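Local coordinates for fibronectin type III domain-containing protein (Simiduia agarivorans, PDB 6P2K) that probably hydrolyses xyloglucan or related beta-glucans as a family 74 glycoside hydrolase, this chain being its zinc-binding beta-propeller part, at residues N175-V187 against S190-G202. Numbering follows the deposited sequence.
Sequences NANTVYLGSNKGV and STNGGLNWQRIAG
The Trp-197 indole is clamped between Leu-181 and Ser-190. Leu-181 CD2 lies over one face, 3.6 Å from the centroid of the six-membered ring and only 10° off its normal, a CH-pi contact; Ser-190 CB lies 3.6 Å above the opposite face, over the ring centre. The backbone of Tyr-180 runs past the indole edge, in its plane. With CG turned away from the carbonyl carbon (chi1 -51°), Trp-197 reaches back across its own loop to strand 179-183, and its NE1 makes a weak hydrogen bond to Gly-194 O. The Tyr-180 ring receives Ile-200 CD1 at its edge, 3.7 Å from CE2, the two side chains crossing at about a right angle. Lys-185 O sits over one face of the Arg-199 guanidinium, where the angle is too poor for a hydrogen bond.

Backbone bonds fix the register at one end: Val-179 N to Ser-190 O measures 3.0 Å and Ser-190 N to Val-179 O 2.9 Å, the latter nearly straight at 169°. Ser-190 OG then accepts from Asn-192 N (2.7 Å) and Gly-194 N, the first of these bonds forming an ST turn. At the other end Ile-200 N donates to Val-187 O, while a water accepts from Val-187 N and donates to Ile-200 O.

The run from Ser-190 to Trp-197 matches the Asp-box pattern, with asparagine at the aspartate position, joining the third and fourth strands of a propeller blade. With an alanine at Trp-197 the ring between Leu-181 CD2 and Ser-190 CB is gone, and a gap would probably open beside strand 179-183, with Gly-194 O losing its weak NE1 partner. The chemistry thus implies that the Ser-190 OG bonds shape the turn, the Val-179/Ser-190 backbone pair ties it to strand 179-183, and the indole packed against Leu-181 adds apolar contact to that junction.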
ATOM      1  N   ASN B 175       9.927 -74.128  -5.970  1.00 75.45           N
ATOM      2  CA  ASN B 175       9.270 -75.394  -5.637  1.00 80.56           C
ATOM      3  C   ASN B 175       8.017 -75.048  -4.845  1.00 75.16           C
ATOM      4  O   ASN B 175       8.108 -74.681  -3.669  1.00 72.04           O
ATOM      5  CB  ASN B 175      10.187 -76.322  -4.852  1.00 89.72           C
ATOM      6  CG  ASN B 175       9.558 -77.683  -4.607  1.00 97.13           C
ATOM      7  OD1 ASN B 175       8.699 -78.133  -5.364  1.00100.13           O
ATOM      8  ND2 ASN B 175       9.994 -78.351  -3.544  1.00100.20           N
ATOM      9  N   ALA B 176       6.856 -75.199  -5.484  1.00 72.72           N
ATOM     10  CA  ALA B 176       5.622 -74.565  -5.033  1.00 71.03           C
ATOM     11  C   ALA B 176       5.072 -75.127  -3.730  1.00 72.44           C
ATOM     12  O   ALA B 176       4.179 -74.505  -3.147  1.00 72.10           O
ATOM     13  CB  ALA B 176       4.565 -74.677  -6.131  1.00 70.90           C
ATOM     14  N   ASN B 177       5.554 -76.273  -3.260  1.00 75.88           N
ATOM     15  CA  ASN B 177       5.050 -76.830  -2.012  1.00 76.55           C
ATOM     16  C   ASN B 177       5.809 -76.326  -0.793  1.00 70.37           C
ATOM     17  O   ASN B 177       5.500 -76.738   0.329  1.00 71.49           O
ATOM     18  CB  ASN B 177       5.083 -78.360  -2.072  1.00 82.37           C
ATOM     19  CG  ASN B 177       4.112 -78.913  -3.098  1.00 84.87           C
ATOM     20  OD1 ASN B 177       2.921 -79.066  -2.827  1.00 86.42           O
ATOM     21  ND2 ASN B 177       4.624 -79.232  -4.280  1.00 85.31           N
ATOM     22  N   THR B 178       6.772 -75.433  -0.988  1.00 68.69           N
ATOM     23  CA  THR B 178       7.492 -74.767   0.087  1.00 67.69           C
ATOM     24  C   THR B 178       6.858 -73.398   0.316  1.00 65.16           C
ATOM     25  O   THR B 178       6.587 -72.677  -0.645  1.00 65.32           O
ATOM     26  CB  THR B 178       8.970 -74.610  -0.267  1.00 73.19           C
ATOM     27  OG1 THR B 178       9.513 -75.894  -0.592  1.00 77.63           O
ATOM     28  CG2 THR B 178       9.736 -73.984   0.902  1.00 67.85           C
ATOM     29  N   VAL B 179       6.610 -73.045   1.576  1.00 62.77           N
ATOM     30  CA  VAL B 179       6.006 -71.750   1.898  1.00 61.17           C
ATOM     31  C   VAL B 179       6.270 -71.428   3.368  1.00 59.30           C
ATOM     32  O   VAL B 179       6.236 -72.311   4.230  1.00 61.72           O
ATOM     33  CB  VAL B 179       4.492 -71.752   1.573  1.00 58.54           C
ATOM     34  CG1 VAL B 179       3.813 -73.006   2.127  1.00 61.89           C
ATOM     35  CG2 VAL B 179       3.816 -70.490   2.081  1.00 54.64           C
ATOM     36  N   TYR B 180       6.542 -70.147   3.642  1.00 56.36           N
ATOM     37  CA  TYR B 180       6.767 -69.626   4.983  1.00 60.67           C
ATOM     38  C   TYR B 180       5.689 -68.616   5.358  1.00 57.83           C
ATOM     39  O   TYR B 180       5.073 -67.979   4.499  1.00 50.85           O
ATOM     40  CB  TYR B 180       8.126 -68.925   5.113  1.00 59.93           C
ATOM     41  CG  TYR B 180       9.333 -69.746   4.741  1.00 63.00           C
ATOM     42  CD1 TYR B 180       9.596 -70.070   3.419  1.00 62.95           C
ATOM     43  CD2 TYR B 180      10.228 -70.169   5.713  1.00 65.64           C
ATOM     44  CE1 TYR B 180      10.701 -70.809   3.077  1.00 66.03           C
ATOM     45  CE2 TYR B 180      11.341 -70.909   5.382  1.00 69.05           C
ATOM     46  CZ  TYR B 180      11.573 -71.227   4.061  1.00 67.99           C
ATOM     47  OH  TYR B 180      12.681 -71.964   3.723  1.00 67.42           O
ATOM     48  N   LEU B 181       5.489 -68.452   6.663  1.00 57.59           N
ATOM     49  CA  LEU B 181       4.674 -67.370   7.192  1.00 51.01           C
ATOM     50  C   LEU B 181       5.460 -66.616   8.255  1.00 53.16           C
ATOM     51  O   LEU B 181       6.278 -67.193   8.977  1.00 55.25           O
ATOM     52  CB  LEU B 181       3.340 -67.874   7.780  1.00 54.19           C
ATOM     53  CG  LEU B 181       3.306 -68.713   9.061  1.00 56.65           C
ATOM     54  CD1 LEU B 181       3.262 -67.859  10.328  1.00 56.06           C
ATOM     55  CD2 LEU B 181       2.104 -69.635   9.003  1.00 56.03           C
ATOM     56  N   GLY B 182       5.200 -65.315   8.336  1.00 49.99           N
ATOM     57  CA  GLY B 182       5.822 -64.470   9.333  1.00 48.87           C
ATOM     58  C   GLY B 182       4.803 -63.929  10.312  1.00 49.19           C
ATOM     59  O   GLY B 182       3.832 -63.284   9.912  1.00 48.70           O
ATOM     60  N   SER B 183       5.011 -64.183  11.599  1.00 48.71           N
ATOM     61  CA  SER B 183       3.980 -63.909  12.588  1.00 51.66           C
ATOM     62  C   SER B 183       4.617 -63.380  13.863  1.00 49.59           C
ATOM     63  O   SER B 183       5.836 -63.416  14.039  1.00 50.49           O
ATOM     64  CB  SER B 183       3.152 -65.166  12.884  1.00 52.19           C
ATOM     65  OG  SER B 183       2.349 -64.984  14.035  1.00 52.92           O
ATOM     66  N   ASN B 184       3.768 -62.872  14.757  1.00 49.40           N
ATOM     67  CA  ASN B 184       4.218 -62.620  16.118  1.00 50.97           C
ATOM     68  C   ASN B 184       4.543 -63.919  16.844  1.00 60.41           C
ATOM     69  O   ASN B 184       5.213 -63.889  17.881  1.00 63.89           O
ATOM     70  CB  ASN B 184       3.165 -61.824  16.895  1.00 52.89           C
ATOM     71  CG  ASN B 184       3.100 -60.365  16.468  1.00 53.90           C
ATOM     72  OD1 ASN B 184       4.120 -59.746  16.153  1.00 54.90           O
ATOM     73  ND2 ASN B 184       1.893 -59.808  16.454  1.00 50.66           N
ATOM     74  N   LYS B 185       4.070 -65.056  16.332  1.00 59.64           N
ATOM     75  CA  LYS B 185       4.517 -66.343  16.850  1.00 63.71           C
ATOM     76  C   LYS B 185       5.991 -66.566  16.546  1.00 65.61           C
ATOM     77  O   LYS B 185       6.729 -67.124  17.369  1.00 72.22           O
ATOM     78  CB  LYS B 185       3.679 -67.469  16.240  1.00 65.29           C
ATOM     79  CG  LYS B 185       2.184 -67.349  16.473  1.00 64.67           C
ATOM     80  CD  LYS B 185       1.879 -67.265  17.958  1.00 66.65           C
ATOM     81  CE  LYS B 185       0.396 -67.431  18.233  1.00 65.57           C
ATOM     82  NZ  LYS B 185       0.064 -68.784  18.740  1.00 68.36           N
ATOM     83  N   GLY B 186       6.433 -66.121  15.383  1.00 58.89           N
ATOM     84  CA  GLY B 186       7.742 -66.395  14.843  1.00 58.63           C
ATOM     85  C   GLY B 186       7.607 -66.774  13.382  1.00 57.55           C
ATOM     86  O   GLY B 186       6.517 -66.727  12.809  1.00 59.35           O
ATOM     87  N   VAL B 187       8.725 -67.150  12.769  1.00 58.45           N
ATOM     88  CA  VAL B 187       8.724 -67.576  11.376  1.00 60.48           C
ATOM     89  C   VAL B 187       8.529 -69.084  11.332  1.00 65.47           C
ATOM     90  O   VAL B 187       9.293 -69.835  11.946  1.00 71.03           O
ATOM     91  CB  VAL B 187      10.023 -67.164  10.669  1.00 57.27           C
ATOM     92  CG1 VAL B 187      10.118 -67.843   9.317  1.00 57.63           C
ATOM     93  CG2 VAL B 187      10.067 -65.661  10.510  1.00 53.88           C
ATOM     94  N   SER B 190       6.551 -74.526   6.064  1.00 70.76           N
ATOM     95  CA  SER B 190       5.890 -75.754   5.660  1.00 72.47           C
ATOM     96  C   SER B 190       6.483 -76.228   4.343  1.00 73.11           C
ATOM     97  O   SER B 190       6.648 -75.434   3.410  1.00 69.91           O
ATOM     98  CB  SER B 190       4.381 -75.552   5.514  1.00 69.58           C
ATOM     99  OG  SER B 190       3.854 -76.386   4.496  1.00 70.88           O
ATOM    100  N   THR B 191       6.828 -77.511   4.282  1.00 76.46           N
ATOM    101  CA  THR B 191       7.037 -78.199   3.019  1.00 78.03           C
ATOM    102  C   THR B 191       5.775 -78.919   2.569  1.00 78.84           C
ATOM    103  O   THR B 191       5.808 -79.678   1.596  1.00 80.81           O
ATOM    104  CB  THR B 191       8.201 -79.185   3.129  1.00 89.72           C
ATOM    105  OG1 THR B 191       8.185 -79.805   4.420  1.00 92.47           O
ATOM    106  CG2 THR B 191       9.530 -78.462   2.936  1.00 81.25           C
ATOM    107  N   ASN B 192       4.661 -78.681   3.259  1.00 82.51           N
ATOM    108  CA  ASN B 192       3.386 -79.336   3.016  1.00 84.14           C
ATOM    109  C   ASN B 192       2.500 -78.575   2.045  1.00 79.08           C
ATOM    110  O   ASN B 192       1.441 -79.087   1.665  1.00 76.19           O
ATOM    111  CB  ASN B 192       2.621 -79.484   4.336  1.00 86.93           C
ATOM    112  CG  ASN B 192       3.496 -79.998   5.464  1.00 94.66           C
ATOM    113  OD1 ASN B 192       4.668 -79.630   5.573  1.00 96.68           O
ATOM    114  ND2 ASN B 192       2.940 -80.874   6.293  1.00 97.84           N
ATOM    115  N   GLY B 193       2.878 -77.354   1.673  1.00 76.35           N
ATOM    116  CA  GLY B 193       1.935 -76.418   1.109  1.00 71.22           C
ATOM    117  C   GLY B 193       1.043 -75.757   2.133  1.00 66.11           C
ATOM    118  O   GLY B 193       0.118 -75.028   1.751  1.00 67.64           O
ATOM    119  N   GLY B 194       1.274 -76.003   3.413  1.00 67.48           N
ATOM    120  CA  GLY B 194       0.534 -75.376   4.477  1.00 65.92           C
ATOM    121  C   GLY B 194      -0.312 -76.288   5.351  1.00 69.28           C
ATOM    122  O   GLY B 194      -1.212 -75.786   6.036  1.00 69.30           O
ATOM    123  N   LEU B 195      -0.054 -77.597   5.361  1.00 73.72           N
ATOM    124  CA  LEU B 195      -0.845 -78.501   6.188  1.00 75.21           C
ATOM    125  C   LEU B 195      -0.190 -78.821   7.526  1.00 77.13           C
ATOM    126  O   LEU B 195      -0.898 -79.183   8.473  1.00 83.92           O
ATOM    127  CB  LEU B 195      -1.141 -79.799   5.431  1.00 77.87           C
ATOM    128  CG  LEU B 195      -1.936 -79.631   4.131  1.00 76.12           C
ATOM    129  CD1 LEU B 195      -2.474 -80.969   3.644  1.00 81.28           C
ATOM    130  CD2 LEU B 195      -3.070 -78.632   4.307  1.00 79.59           C
ATOM    131  N   ASN B 196       1.133 -78.700   7.633  1.00 77.70           N
ATOM    132  CA  ASN B 196       1.814 -78.752   8.919  1.00 79.42           C
ATOM    133  C   ASN B 196       2.956 -77.748   8.913  1.00 83.88           C
ATOM    134  O   ASN B 196       3.577 -77.497   7.877  1.00 76.14           O
ATOM    135  CB  ASN B 196       2.368 -80.147   9.243  1.00 89.67           C
ATOM    136  CG  ASN B 196       1.283 -81.147   9.562  1.00 86.87           C
ATOM    137  OD1 ASN B 196       0.715 -81.125  10.652  1.00 93.80           O
ATOM    138  ND2 ASN B 196       0.985 -82.028   8.611  1.00 88.53           N
ATOM    139  N   TRP B 197       3.230 -77.183  10.088  1.00 83.09           N
ATOM    140  CA  TRP B 197       4.276 -76.186  10.261  1.00 80.25           C
ATOM    141  C   TRP B 197       5.061 -76.493  11.528  1.00 81.58           C
ATOM    142  O   TRP B 197       4.655 -77.321  12.348  1.00 82.66           O
ATOM    143  CB  TRP B 197       3.705 -74.767  10.358  1.00 76.33           C
ATOM    144  CG  TRP B 197       2.756 -74.385   9.282  1.00 75.30           C
ATOM    145  CD1 TRP B 197       1.479 -74.834   9.110  1.00 74.03           C
ATOM    146  CD2 TRP B 197       2.990 -73.431   8.243  1.00 72.35           C
ATOM    147  NE1 TRP B 197       0.911 -74.232   8.015  1.00 70.85           N
ATOM    148  CE2 TRP B 197       1.818 -73.363   7.466  1.00 69.31           C
ATOM    149  CE3 TRP B 197       4.083 -72.635   7.888  1.00 70.66           C
ATOM    150  CZ2 TRP B 197       1.707 -72.533   6.357  1.00 65.67           C
ATOM    151  CZ3 TRP B 197       3.971 -71.810   6.787  1.00 68.01           C
ATOM    152  CH2 TRP B 197       2.792 -71.765   6.033  1.00 66.45           C
ATOM    153  N   GLN B 198       6.206 -75.820  11.670  1.00 81.42           N
ATOM    154  CA  GLN B 198       6.991 -75.820  12.900  1.00 85.42           C
ATOM    155  C   GLN B 198       7.907 -74.609  12.869  1.00 80.91           C
ATOM    156  O   GLN B 198       8.309 -74.142  11.800  1.00 74.30           O
ATOM    157  CB  GLN B 198       7.807 -77.115  13.111  1.00 95.64           C
ATOM    158  CG  GLN B 198       8.736 -77.516  11.981  1.00100.77           C
ATOM    159  CD  GLN B 198       7.992 -78.093  10.822  1.00105.06           C
ATOM    160  OE1 GLN B 198       7.323 -79.116  10.944  1.00110.48           O
ATOM    161  NE2 GLN B 198       8.067 -77.418   9.690  1.00101.68           N
ATOM    162  N   ARG B 199       8.242 -74.116  14.056  1.00 79.52           N
ATOM    163  CA  ARG B 199       8.855 -72.808  14.186  1.00 73.98           C
ATOM    164  C   ARG B 199      10.314 -72.816  13.746  1.00 79.76           C
ATOM    165  O   ARG B 199      11.073 -73.738  14.058  1.00 81.21           O
ATOM    166  CB  ARG B 199       8.750 -72.325  15.625  1.00 74.51           C
ATOM    167  CG  ARG B 199       8.977 -70.843  15.786  1.00 78.64           C
ATOM    168  CD  ARG B 199       8.573 -70.400  17.169  1.00 80.05           C
ATOM    169  NE  ARG B 199       9.164 -69.113  17.504  1.00 79.44           N
ATOM    170  CZ  ARG B 199       9.437 -68.717  18.741  1.00 83.99           C
ATOM    171  NH1 ARG B 199       9.169 -69.511  19.770  1.00 88.56           N
ATOM    172  NH2 ARG B 199       9.980 -67.527  18.949  1.00 82.47           N
ATOM    173  N   ILE B 200      10.693 -71.781  13.004  1.00 73.93           N
ATOM    174  CA  ILE B 200      12.093 -71.466  12.755  1.00 71.71           C
ATOM    175  C   ILE B 200      12.570 -70.563  13.881  1.00 71.17           C
ATOM    176  O   ILE B 200      11.888 -69.597  14.247  1.00 68.55           O
ATOM    177  CB  ILE B 200      12.269 -70.789  11.385  1.00 71.56           C
ATOM    178  CG1 ILE B 200      12.434 -71.838  10.285  1.00 70.46           C
ATOM    179  CG2 ILE B 200      13.453 -69.827  11.399  1.00 71.77           C
ATOM    180  CD1 ILE B 200      12.346 -71.264   8.891  1.00 67.84           C
ATOM    181  N   ALA B 201      13.725 -70.886  14.452  1.00 73.86           N
ATOM    182  CA  ALA B 201      14.301 -70.034  15.480  1.00 77.30           C
ATOM    183  C   ALA B 201      14.719 -68.701  14.874  1.00 69.90           C
ATOM    184  O   ALA B 201      15.402 -68.661  13.846  1.00 69.25           O
ATOM    185  CB  ALA B 201      15.499 -70.722  16.134  1.00 77.52           C
ATOM    186  N   GLY B 202      14.295 -67.605  15.503  1.00 67.65           N
ATOM    187  CA  GLY B 202      14.698 -66.301  15.066  1.00 70.19           C
ATOM    188  C   GLY B 202      16.149 -66.020  15.408  1.00 65.71           C
ATOM    189  O   GLY B 202      16.851 -66.858  15.988  1.00 69.16           O
TER
HETATM  190  O   HOH W   1      11.113 -67.040  13.909  1.00 38.90           O